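Side-chain contacts in methyltransferase domain-containing protein (Pyrococcus horikoshii, PDB 1VE3), which binds S-adenosylmethionine and is probably a methyltransferase that uses it as methyl donor, its substrate unknown: residues K41-A46 against L97-K102; D93-S98 against V114-L119. One frame throughout, in Å; residues are numbered along the deposited sequence.

Contact 1 (K41-A46 against L97-K102); sequences KVLDLA and LSFEDK. With SAM (S-adenosylmethionine), chain C.
Leu43 and Leu97 reach toward each other tip to tip, Leu43 CD2 ending 3.9 Å from Leu97 CD1. The two methyls of Leu43 serve different partners: while CD2 meets Leu97, CD1 lies 3.7 Å from Phe99 CE2, approaching the ring at a slant. Leu97 is forked in the same way, and its second branch passes across Leu45, with Leu97 CD2 3.7 Å from Leu45 CD1. Leu45 CB does not aim at the loop; with CG anti to the backbone N (chi1 -161°), the side chain brings CD1 over to it. Leu43 and Leu97 suit this place because a forked side chain can touch two neighbours at once, and the Phe99 ring closes the row beside Val64 and Val66 of strand 62-67, with Phe104 edge-to-face against it. Leu43 and Leu45 stand on one face of strand 41-45, a central parallel strand of the Rossmann-like methyltransferase sheet, and helix 118-131 packs on Leu45 through Val124 and Val128. Just past the strand, Ala46 O accepts a hydrogen bond from the amino N of S-adenosylmethionine, 2.7 Å away. Since the side chains meet through methyl and aromatic carbons alone, shape and exclusion of water, not directed bonds, hold 97-102 to the strand.

Contact 2 (D93-S98 against V114-L119); sequences DARKLS and VHFEPL. With SAM (S-adenosylmethionine), chain C.
Phe116 meets Arg95 and Ala94 where all three border the adenine of S-adenosylmethionine. Arg95 CG comes to the ring edge, 4.0 Å from Phe116 CE1, and Ala94 CB approaches obliquely, 4.2 Å from Phe116 CZ. The ring rim leans over the flat of the adenine, Phe116 CZ lying 3.6 Å from SAM C5, while SAM C8 sits over one face of the His115 ring, toward its rim. SAM N6 donates to Asp93 OD1 at 2.8 Å, nearly straight (169°), and Ala94 N to SAM N1 at 2.8 Å. An acidic residue followed by a backbone N-H is a common way for class I methyltransferases to read adenine, here on a type I turn from Asp93 to Lys96. Small Ala94 lets the base lie close to the backbone. Further out, Arg95 holds the carboxylate side-on in its guanidinium plane, NE to Asp93 OD1 and NH2 to Asp93 OD2 (2.6 Å); Arg95 N also reaches OD1 from above the carboxylate plane, making an Asx turn. With an alanine in place of Asp93, adenine N6 would probably lose its acceptor, the Asx turn its bond, and the guanidinium its mate. Behind them, Val124 of helix 118-131 touches Ala94, Arg95 and Phe116.

How the contacts relate
The two contacts lie in one methyltransferase domain, their centres about 13 Å apart, and share Leu97 and Ser98 of the loop between strands 88-91 and 104-110. Along the chain, strand 41-45 comes first, then the loop, whose 93-98 part belongs to contact 2 and whose 97-102 part belongs to contact 1, and last 114-119, which leads into helix 118-131. They touch where Leu45 CD1 lies 3.5 Å from Ala94 CB, and Val124 of that helix packs on both residues. Contact 1 thus seats the loop on the central sheet, while contact 2 takes its earlier part to the adenine. Both touch S-adenosylmethionine, contact 1 by a hydrogen bond to its amino group, contact 2 chiefly at its base, joining cofactor site to domain core.

Contact 1 (K41-A46 against L97-K102)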
ATOM      1  N   LYS A  41       0.135  26.687   2.889  1.00 44.05           N
ATOM      2  CA  LYS A  41      -0.257  26.160   4.193  1.00 43.08           C
ATOM      3  C   LYS A  41      -1.423  25.182   4.011  1.00 42.80           C
ATOM      4  O   LYS A  41      -2.492  25.556   3.518  1.00 41.70           O
ATOM      5  CB  LYS A  41      -0.664  27.320   5.098  1.00 43.68           C
ATOM      6  CG  LYS A  41      -0.625  27.016   6.574  1.00 46.85           C
ATOM      7  CD  LYS A  41      -0.581  28.312   7.369  1.00 48.95           C
ATOM      8  CE  LYS A  41      -0.377  28.056   8.853  1.00 49.87           C
ATOM      9  NZ  LYS A  41      -0.080  29.324   9.576  1.00 50.54           N
ATOM     10  N   VAL A  42      -1.217  23.930   4.411  1.00 41.42           N
ATOM     11  CA  VAL A  42      -2.245  22.907   4.259  1.00 39.81           C
ATOM     12  C   VAL A  42      -2.834  22.392   5.570  1.00 38.33           C
ATOM     13  O   VAL A  42      -2.124  22.226   6.561  1.00 36.41           O
ATOM     14  CB  VAL A  42      -1.696  21.688   3.482  1.00 41.09           C
ATOM     15  CG1 VAL A  42      -2.819  20.709   3.188  1.00 42.44           C
ATOM     16  CG2 VAL A  42      -1.030  22.146   2.194  1.00 41.25           C
ATOM     17  N   LEU A  43      -4.142  22.146   5.563  1.00 36.23           N
ATOM     18  CA  LEU A  43      -4.827  21.607   6.733  1.00 35.67           C
ATOM     19  C   LEU A  43      -5.342  20.205   6.395  1.00 35.94           C
ATOM     20  O   LEU A  43      -6.150  20.032   5.477  1.00 35.18           O
ATOM     21  CB  LEU A  43      -6.007  22.492   7.141  1.00 32.26           C
ATOM     22  CG  LEU A  43      -6.908  21.857   8.216  1.00 34.37           C
ATOM     23  CD1 LEU A  43      -6.133  21.734   9.512  1.00 34.09           C
ATOM     24  CD2 LEU A  43      -8.168  22.699   8.429  1.00 33.62           C
ATOM     25  N   ASP A  44      -4.857  19.206   7.127  1.00 35.80           N
ATOM     26  CA  ASP A  44      -5.281  17.824   6.916  1.00 36.01           C
ATOM     27  C   ASP A  44      -6.419  17.562   7.907  1.00 34.22           C
ATOM     28  O   ASP A  44      -6.187  17.136   9.039  1.00 34.80           O
ATOM     29  CB  ASP A  44      -4.114  16.858   7.183  1.00 35.32           C
ATOM     30  CG  ASP A  44      -4.400  15.447   6.700  1.00 36.74           C
ATOM     31  OD1 ASP A  44      -5.563  15.162   6.346  1.00 34.52           O
ATOM     32  OD2 ASP A  44      -3.464  14.615   6.678  1.00 38.19           O
ATOM     33  N   LEU A  45      -7.646  17.828   7.475  1.00 32.63           N
ATOM     34  CA  LEU A  45      -8.814  17.656   8.329  1.00 31.13           C
ATOM     35  C   LEU A  45      -9.178  16.176   8.465  1.00 29.89           C
ATOM     36  O   LEU A  45      -9.409  15.482   7.462  1.00 30.45           O
ATOM     37  CB  LEU A  45      -9.984  18.467   7.759  1.00 29.93           C
ATOM     38  CG  LEU A  45     -11.137  18.786   8.716  1.00 28.82           C
ATOM     39  CD1 LEU A  45     -10.592  19.367  10.013  1.00 29.56           C
ATOM     40  CD2 LEU A  45     -12.082  19.765   8.048  1.00 30.58           C
ATOM     41  N   ALA A  46      -9.247  15.708   9.711  1.00 27.34           N
ATOM     42  CA  ALA A  46      -9.521  14.299  10.002  1.00 27.19           C
ATOM     43  C   ALA A  46      -8.332  13.541   9.394  1.00 26.80           C
ATOM     44  O   ALA A  46      -8.504  12.675   8.536  1.00 22.88           O
ATOM     45  CB  ALA A  46     -10.850  13.857   9.346  1.00 23.68           C
ATOM     46  N   LEU A  97     -13.510  24.213  14.142  1.00 39.48           N
ATOM     47  CA  LEU A  97     -12.080  24.461  14.275  1.00 40.33           C
ATOM     48  C   LEU A  97     -11.807  25.787  14.965  1.00 42.29           C
ATOM     49  O   LEU A  97     -12.589  26.730  14.845  1.00 42.56           O
ATOM     50  CB  LEU A  97     -11.431  24.469  12.894  1.00 38.71           C
ATOM     51  CG  LEU A  97     -11.683  23.225  12.042  1.00 38.08           C
ATOM     52  CD1 LEU A  97     -11.293  23.518  10.598  1.00 35.31           C
ATOM     53  CD2 LEU A  97     -10.897  22.043  12.600  1.00 35.31           C
ATOM     54  N   SER A  98     -10.682  25.858  15.672  1.00 43.91           N
ATOM     55  CA  SER A  98     -10.304  27.065  16.397  1.00 46.06           C
ATOM     56  C   SER A  98      -9.405  28.006  15.599  1.00 45.91           C
ATOM     57  O   SER A  98      -9.033  29.067  16.096  1.00 47.95           O
ATOM     58  CB  SER A  98      -9.583  26.696  17.693  1.00 46.95           C
ATOM     59  OG  SER A  98      -8.301  26.161  17.413  1.00 47.64           O
ATOM     60  N   PHE A  99      -9.047  27.621  14.378  1.00 44.42           N
ATOM     61  CA  PHE A  99      -8.183  28.462  13.552  1.00 44.56           C
ATOM     62  C   PHE A  99      -8.886  29.761  13.178  1.00 45.05           C
ATOM     63  O   PHE A  99     -10.118  29.830  13.165  1.00 44.86           O
ATOM     64  CB  PHE A  99      -7.772  27.736  12.265  1.00 43.01           C
ATOM     65  CG  PHE A  99      -7.021  26.457  12.498  1.00 43.66           C
ATOM     66  CD1 PHE A  99      -5.805  26.462  13.175  1.00 42.97           C
ATOM     67  CD2 PHE A  99      -7.538  25.244  12.056  1.00 42.93           C
ATOM     68  CE1 PHE A  99      -5.115  25.275  13.410  1.00 44.43           C
ATOM     69  CE2 PHE A  99      -6.858  24.050  12.286  1.00 43.58           C
ATOM     70  CZ  PHE A  99      -5.647  24.064  12.964  1.00 43.73           C
ATOM     71  N   GLU A 100      -8.095  30.784  12.875  1.00 44.92           N
ATOM     72  CA  GLU A 100      -8.636  32.077  12.477  1.00 45.81           C
ATOM     73  C   GLU A 100      -9.163  31.932  11.058  1.00 45.00           C
ATOM     74  O   GLU A 100      -8.879  30.942  10.379  1.00 43.80           O
ATOM     75  CB  GLU A 100      -7.540  33.149  12.501  1.00 47.75           C
ATOM     76  CG  GLU A 100      -6.835  33.278  13.838  1.00 52.07           C
ATOM     77  CD  GLU A 100      -7.768  33.745  14.933  1.00 54.79           C
ATOM     78  OE1 GLU A 100      -8.142  34.939  14.924  1.00 56.49           O
ATOM     79  OE2 GLU A 100      -8.136  32.918  15.796  1.00 56.12           O
ATOM     80  N   ASP A 101      -9.923  32.923  10.616  1.00 45.36           N
ATOM     81  CA  ASP A 101     -10.487  32.913   9.276  1.00 45.60           C
ATOM     82  C   ASP A 101      -9.383  33.084   8.238  1.00 44.81           C
ATOM     83  O   ASP A 101      -8.365  33.724   8.503  1.00 44.18           O
ATOM     84  CB  ASP A 101     -11.513  34.040   9.135  1.00 48.14           C
ATOM     85  CG  ASP A 101     -12.514  34.056  10.274  1.00 50.65           C
ATOM     86  OD1 ASP A 101     -13.046  32.981  10.603  1.00 53.02           O
ATOM     87  OD2 ASP A 101     -12.773  35.136  10.844  1.00 53.05           O
ATOM     88  N   LYS A 102      -9.580  32.497   7.063  1.00 43.85           N
ATOM     89  CA  LYS A 102      -8.608  32.603   5.983  1.00 45.09           C
ATOM     90  C   LYS A 102      -7.191  32.254   6.431  1.00 44.57           C
ATOM     91  O   LYS A 102      -6.253  33.014   6.207  1.00 45.46           O
ATOM     92  CB  LYS A 102      -8.629  34.025   5.419  1.00 46.00           C
ATOM     93  CG  LYS A 102      -9.970  34.434   4.836  1.00 47.85           C
ATOM     94  CD  LYS A 102      -9.984  35.912   4.475  1.00 49.30           C
ATOM     95  CE  LYS A 102     -11.232  36.264   3.693  1.00 50.81           C
ATOM     96  NZ  LYS A 102     -12.457  35.788   4.384  1.00 53.15           N
TER
HETATM   97  N   SAM C 302      -7.727  11.332   6.335  1.00 30.04           N
HETATM   98  CA  SAM C 302      -7.428  10.013   6.966  1.00 31.39           C
HETATM   99  C   SAM C 302      -6.661   9.139   5.977  1.00 32.52           C
HETATM  100  O   SAM C 302      -5.749   8.424   6.411  1.00 33.99           O
HETATM  101  OXT SAM C 302      -7.040   9.222   4.767  1.00 30.23           O
HETATM  102  CB  SAM C 302      -8.729   9.357   7.300  1.00 31.94           C
HETATM  103  CG  SAM C 302      -8.636   8.394   8.378  1.00 30.17           C
HETATM  104  SD  SAM C 302     -10.222   7.568   8.803  1.00 30.17           S
HETATM  105  CE  SAM C 302     -10.700   6.737   7.423  1.00 27.33           C
HETATM  106  C5' SAM C 302     -11.332   8.907   9.260  1.00 25.73           C
HETATM  107  C4' SAM C 302     -10.893   9.843  10.501  1.00 23.98           C
HETATM  108  O4' SAM C 302     -11.915  10.878  10.711  1.00 23.29           O
HETATM  109  C3' SAM C 302     -10.878   9.119  11.838  1.00 23.85           C
HETATM  110  O3' SAM C 302      -9.385   9.166  12.078  1.00 27.01           O
HETATM  111  C2' SAM C 302     -11.488   9.967  12.901  1.00 24.95           C
HETATM  112  O2' SAM C 302     -10.958  10.122  14.180  1.00 26.57           O
HETATM  113  C1' SAM C 302     -11.759  11.269  12.058  1.00 22.86           C
HETATM  114  N9  SAM C 302     -12.934  12.013  12.529  1.00 25.14           N
HETATM  115  C8  SAM C 302     -14.254  11.633  12.768  1.00 25.82           C
HETATM  116  N7  SAM C 302     -15.019  12.610  13.189  1.00 24.82           N
HETATM  117  C5  SAM C 302     -14.189  13.687  13.239  1.00 26.80           C
HETATM  118  C6  SAM C 302     -14.363  15.091  13.616  1.00 25.10           C
HETATM  119  N6  SAM C 302     -15.543  15.586  14.027  1.00 24.75           N
HETATM  120  N1  SAM C 302     -13.259  15.968  13.551  1.00 26.53           N
HETATM  121  C2  SAM C 302     -12.038  15.499  13.137  1.00 25.85           C
HETATM  122  N3  SAM C 302     -11.769  14.217  12.767  1.00 25.42           N
HETATM  123  C4  SAM C 302     -12.885  13.345  12.835  1.00 24.20           C

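Contact 2 (D93-S98 against V114-L119)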
ATOM      1  N   ASP A  93     -11.954  19.175  16.437  1.00 36.50           N
ATOM      2  CA  ASP A  93     -13.205  18.769  15.805  1.00 34.06           C
ATOM      3  C   ASP A  93     -13.396  19.499  14.480  1.00 32.98           C
ATOM      4  O   ASP A  93     -13.466  20.728  14.447  1.00 34.79           O
ATOM      5  CB  ASP A  93     -14.372  19.085  16.734  1.00 32.85           C
ATOM      6  CG  ASP A  93     -15.684  18.477  16.260  1.00 31.91           C
ATOM      7  OD1 ASP A  93     -15.825  18.177  15.054  1.00 31.46           O
ATOM      8  OD2 ASP A  93     -16.585  18.312  17.102  1.00 32.43           O
ATOM      9  N   ALA A  94     -13.494  18.733  13.397  1.00 30.35           N
ATOM     10  CA  ALA A  94     -13.662  19.290  12.061  1.00 30.24           C
ATOM     11  C   ALA A  94     -14.922  20.132  11.954  1.00 29.95           C
ATOM     12  O   ALA A  94     -15.003  21.019  11.105  1.00 29.46           O
ATOM     13  CB  ALA A  94     -13.703  18.164  11.021  1.00 27.35           C
ATOM     14  N   ARG A  95     -15.899  19.843  12.812  1.00 30.82           N
ATOM     15  CA  ARG A  95     -17.168  20.567  12.815  1.00 34.16           C
ATOM     16  C   ARG A  95     -17.029  21.966  13.415  1.00 36.61           C
ATOM     17  O   ARG A  95     -17.867  22.833  13.174  1.00 37.00           O
ATOM     18  CB  ARG A  95     -18.226  19.771  13.584  1.00 33.45           C
ATOM     19  CG  ARG A  95     -18.567  18.424  12.950  1.00 32.85           C
ATOM     20  CD  ARG A  95     -19.422  17.573  13.874  1.00 32.96           C
ATOM     21  NE  ARG A  95     -18.791  17.404  15.178  1.00 32.82           N
ATOM     22  CZ  ARG A  95     -19.351  16.807  16.227  1.00 34.65           C
ATOM     23  NH1 ARG A  95     -20.580  16.299  16.150  1.00 33.74           N
ATOM     24  NH2 ARG A  95     -18.676  16.724  17.364  1.00 32.28           N
ATOM     25  N   LYS A  96     -15.966  22.186  14.185  1.00 38.18           N
ATOM     26  CA  LYS A  96     -15.725  23.487  14.801  1.00 39.67           C
ATOM     27  C   LYS A  96     -14.247  23.696  15.122  1.00 39.10           C
ATOM     28  O   LYS A  96     -13.793  23.410  16.229  1.00 37.68           O
ATOM     29  CB  LYS A  96     -16.552  23.643  16.079  1.00 43.04           C
ATOM     30  CG  LYS A  96     -16.430  25.036  16.700  1.00 47.84           C
ATOM     31  CD  LYS A  96     -16.789  26.115  15.673  1.00 52.26           C
ATOM     32  CE  LYS A  96     -16.448  27.522  16.165  1.00 55.30           C
ATOM     33  NZ  LYS A  96     -14.984  27.708  16.371  1.00 56.26           N
ATOM     34  N   LEU A  97     -13.510  24.213  14.142  1.00 39.48           N
ATOM     35  CA  LEU A  97     -12.080  24.461  14.275  1.00 40.33           C
ATOM     36  C   LEU A  97     -11.807  25.787  14.965  1.00 42.29           C
ATOM     37  O   LEU A  97     -12.589  26.730  14.845  1.00 42.56           O
ATOM     38  CB  LEU A  97     -11.431  24.469  12.894  1.00 38.71           C
ATOM     39  CG  LEU A  97     -11.683  23.225  12.042  1.00 38.08           C
ATOM     40  CD1 LEU A  97     -11.293  23.518  10.598  1.00 35.31           C
ATOM     41  CD2 LEU A  97     -10.897  22.043  12.600  1.00 35.31           C
ATOM     42  N   SER A  98     -10.682  25.858  15.672  1.00 43.91           N
ATOM     43  CA  SER A  98     -10.304  27.065  16.397  1.00 46.06           C
ATOM     44  C   SER A  98      -9.405  28.006  15.599  1.00 45.91           C
ATOM     45  O   SER A  98      -9.033  29.067  16.096  1.00 47.95           O
ATOM     46  CB  SER A  98      -9.583  26.696  17.693  1.00 46.95           C
ATOM     47  OG  SER A  98      -8.301  26.161  17.413  1.00 47.64           O
ATOM     48  N   VAL A 114     -17.947   9.012   6.099  1.00 26.32           N
ATOM     49  CA  VAL A 114     -18.798   8.022   6.766  1.00 27.03           C
ATOM     50  C   VAL A 114     -19.025   8.406   8.215  1.00 25.98           C
ATOM     51  O   VAL A 114     -19.949   7.918   8.851  1.00 26.79           O
ATOM     52  CB  VAL A 114     -18.206   6.568   6.730  1.00 27.05           C
ATOM     53  CG1 VAL A 114     -18.128   6.072   5.295  1.00 28.97           C
ATOM     54  CG2 VAL A 114     -16.829   6.518   7.396  1.00 26.64           C
ATOM     55  N   HIS A 115     -18.184   9.300   8.727  1.00 28.78           N
ATOM     56  CA  HIS A 115     -18.274   9.755  10.112  1.00 29.00           C
ATOM     57  C   HIS A 115     -19.243  10.913  10.329  1.00 29.20           C
ATOM     58  O   HIS A 115     -19.526  11.278  11.465  1.00 28.36           O
ATOM     59  CB  HIS A 115     -16.896  10.199  10.611  1.00 31.12           C
ATOM     60  CG  HIS A 115     -15.990   9.071  10.993  1.00 32.68           C
ATOM     61  ND1 HIS A 115     -16.053   8.453  12.223  1.00 33.07           N
ATOM     62  CD2 HIS A 115     -15.009   8.444  10.304  1.00 32.47           C
ATOM     63  CE1 HIS A 115     -15.147   7.492  12.276  1.00 34.00           C
ATOM     64  NE2 HIS A 115     -14.500   7.465  11.125  1.00 34.65           N
ATOM     65  N   PHE A 116     -19.765  11.484   9.252  1.00 28.61           N
ATOM     66  CA  PHE A 116     -20.644  12.629   9.406  1.00 28.72           C
ATOM     67  C   PHE A 116     -22.055  12.477   8.836  1.00 28.34           C
ATOM     68  O   PHE A 116     -22.237  12.070   7.688  1.00 27.69           O
ATOM     69  CB  PHE A 116     -19.985  13.857   8.763  1.00 27.36           C
ATOM     70  CG  PHE A 116     -18.603  14.161   9.293  1.00 28.88           C
ATOM     71  CD1 PHE A 116     -18.413  15.128  10.281  1.00 29.25           C
ATOM     72  CD2 PHE A 116     -17.494  13.475   8.809  1.00 27.65           C
ATOM     73  CE1 PHE A 116     -17.130  15.403  10.778  1.00 28.08           C
ATOM     74  CE2 PHE A 116     -16.213  13.743   9.299  1.00 27.08           C
ATOM     75  CZ  PHE A 116     -16.030  14.709  10.285  1.00 25.71           C
ATOM     76  N   GLU A 117     -23.054  12.801   9.649  1.00 27.53           N
ATOM     77  CA  GLU A 117     -24.423  12.765   9.159  1.00 27.59           C
ATOM     78  C   GLU A 117     -24.585  14.119   8.441  1.00 26.94           C
ATOM     79  O   GLU A 117     -23.722  14.994   8.564  1.00 25.43           O
ATOM     80  CB  GLU A 117     -25.417  12.610  10.314  1.00 30.32           C
ATOM     81  CG  GLU A 117     -25.531  13.788  11.255  1.00 34.64           C
ATOM     82  CD  GLU A 117     -26.566  13.548  12.346  1.00 36.18           C
ATOM     83  OE1 GLU A 117     -27.625  12.955  12.043  1.00 39.81           O
ATOM     84  OE2 GLU A 117     -26.335  13.960  13.497  1.00 35.45           O
ATOM     85  N   PRO A 118     -25.674  14.307   7.680  1.00 27.44           N
ATOM     86  CA  PRO A 118     -25.885  15.570   6.958  1.00 27.27           C
ATOM     87  C   PRO A 118     -25.623  16.883   7.696  1.00 27.45           C
ATOM     88  O   PRO A 118     -24.854  17.726   7.217  1.00 27.00           O
ATOM     89  CB  PRO A 118     -27.325  15.444   6.462  1.00 25.03           C
ATOM     90  CG  PRO A 118     -27.411  13.964   6.155  1.00 29.32           C
ATOM     91  CD  PRO A 118     -26.757  13.348   7.390  1.00 24.83           C
ATOM     92  N   LEU A 119     -26.234  17.078   8.855  1.00 28.65           N
ATOM     93  CA  LEU A 119     -26.017  18.339   9.557  1.00 31.46           C
ATOM     94  C   LEU A 119     -24.586  18.528  10.050  1.00 30.59           C
ATOM     95  O   LEU A 119     -24.145  19.656  10.252  1.00 31.44           O
ATOM     96  CB  LEU A 119     -27.006  18.497  10.721  1.00 35.19           C
ATOM     97  CG  LEU A 119     -26.983  17.516  11.892  1.00 38.34           C
ATOM     98  CD1 LEU A 119     -25.704  17.687  12.710  1.00 39.54           C
ATOM     99  CD2 LEU A 119     -28.197  17.783  12.766  1.00 41.62           C
TER
HETATM  100  N   SAM C 302      -7.727  11.332   6.335  1.00 30.04           N
HETATM  101  CA  SAM C 302      -7.428  10.013   6.966  1.00 31.39           C
HETATM  102  C   SAM C 302      -6.661   9.139   5.977  1.00 32.52           C
HETATM  103  O   SAM C 302      -5.749   8.424   6.411  1.00 33.99           O
HETATM  104  OXT SAM C 302      -7.040   9.222   4.767  1.00 30.23           O
HETATM  105  CB  SAM C 302      -8.729   9.357   7.300  1.00 31.94           C
HETATM  106  CG  SAM C 302      -8.636   8.394   8.378  1.00 30.17           C
HETATM  107  SD  SAM C 302     -10.222   7.568   8.803  1.00 30.17           S
HETATM  108  CE  SAM C 302     -10.700   6.737   7.423  1.00 27.33           C
HETATM  109  C5' SAM C 302     -11.332   8.907   9.260  1.00 25.73           C
HETATM  110  C4' SAM C 302     -10.893   9.843  10.501  1.00 23.98           C
HETATM  111  O4' SAM C 302     -11.915  10.878  10.711  1.00 23.29           O
HETATM  112  C3' SAM C 302     -10.878   9.119  11.838  1.00 23.85           C
HETATM  113  O3' SAM C 302      -9.385   9.166  12.078  1.00 27.01           O
HETATM  114  C2' SAM C 302     -11.488   9.967  12.901  1.00 24.95           C
HETATM  115  O2' SAM C 302     -10.958  10.122  14.180  1.00 26.57           O
HETATM  116  C1' SAM C 302     -11.759  11.269  12.058  1.00 22.86           C
HETATM  117  N9  SAM C 302     -12.934  12.013  12.529  1.00 25.14           N
HETATM  118  C8  SAM C 302     -14.254  11.633  12.768  1.00 25.82           C
HETATM  119  N7  SAM C 302     -15.019  12.610  13.189  1.00 24.82           N
HETATM  120  C5  SAM C 302     -14.189  13.687  13.239  1.00 26.80           C
HETATM  121  C6  SAM C 302     -14.363  15.091  13.616  1.00 25.10           C
HETATM  122  N6  SAM C 302     -15.543  15.586  14.027  1.00 24.75           N
HETATM  123  N1  SAM C 302     -13.259  15.968  13.551  1.00 26.53           N
HETATM  124  C2  SAM C 302     -12.038  15.499  13.137  1.00 25.85           C
HETATM  125  N3  SAM C 302     -11.769  14.217  12.767  1.00 25.42           N
HETATM  126  C4  SAM C 302     -12.885  13.345  12.835  1.00 24.20           C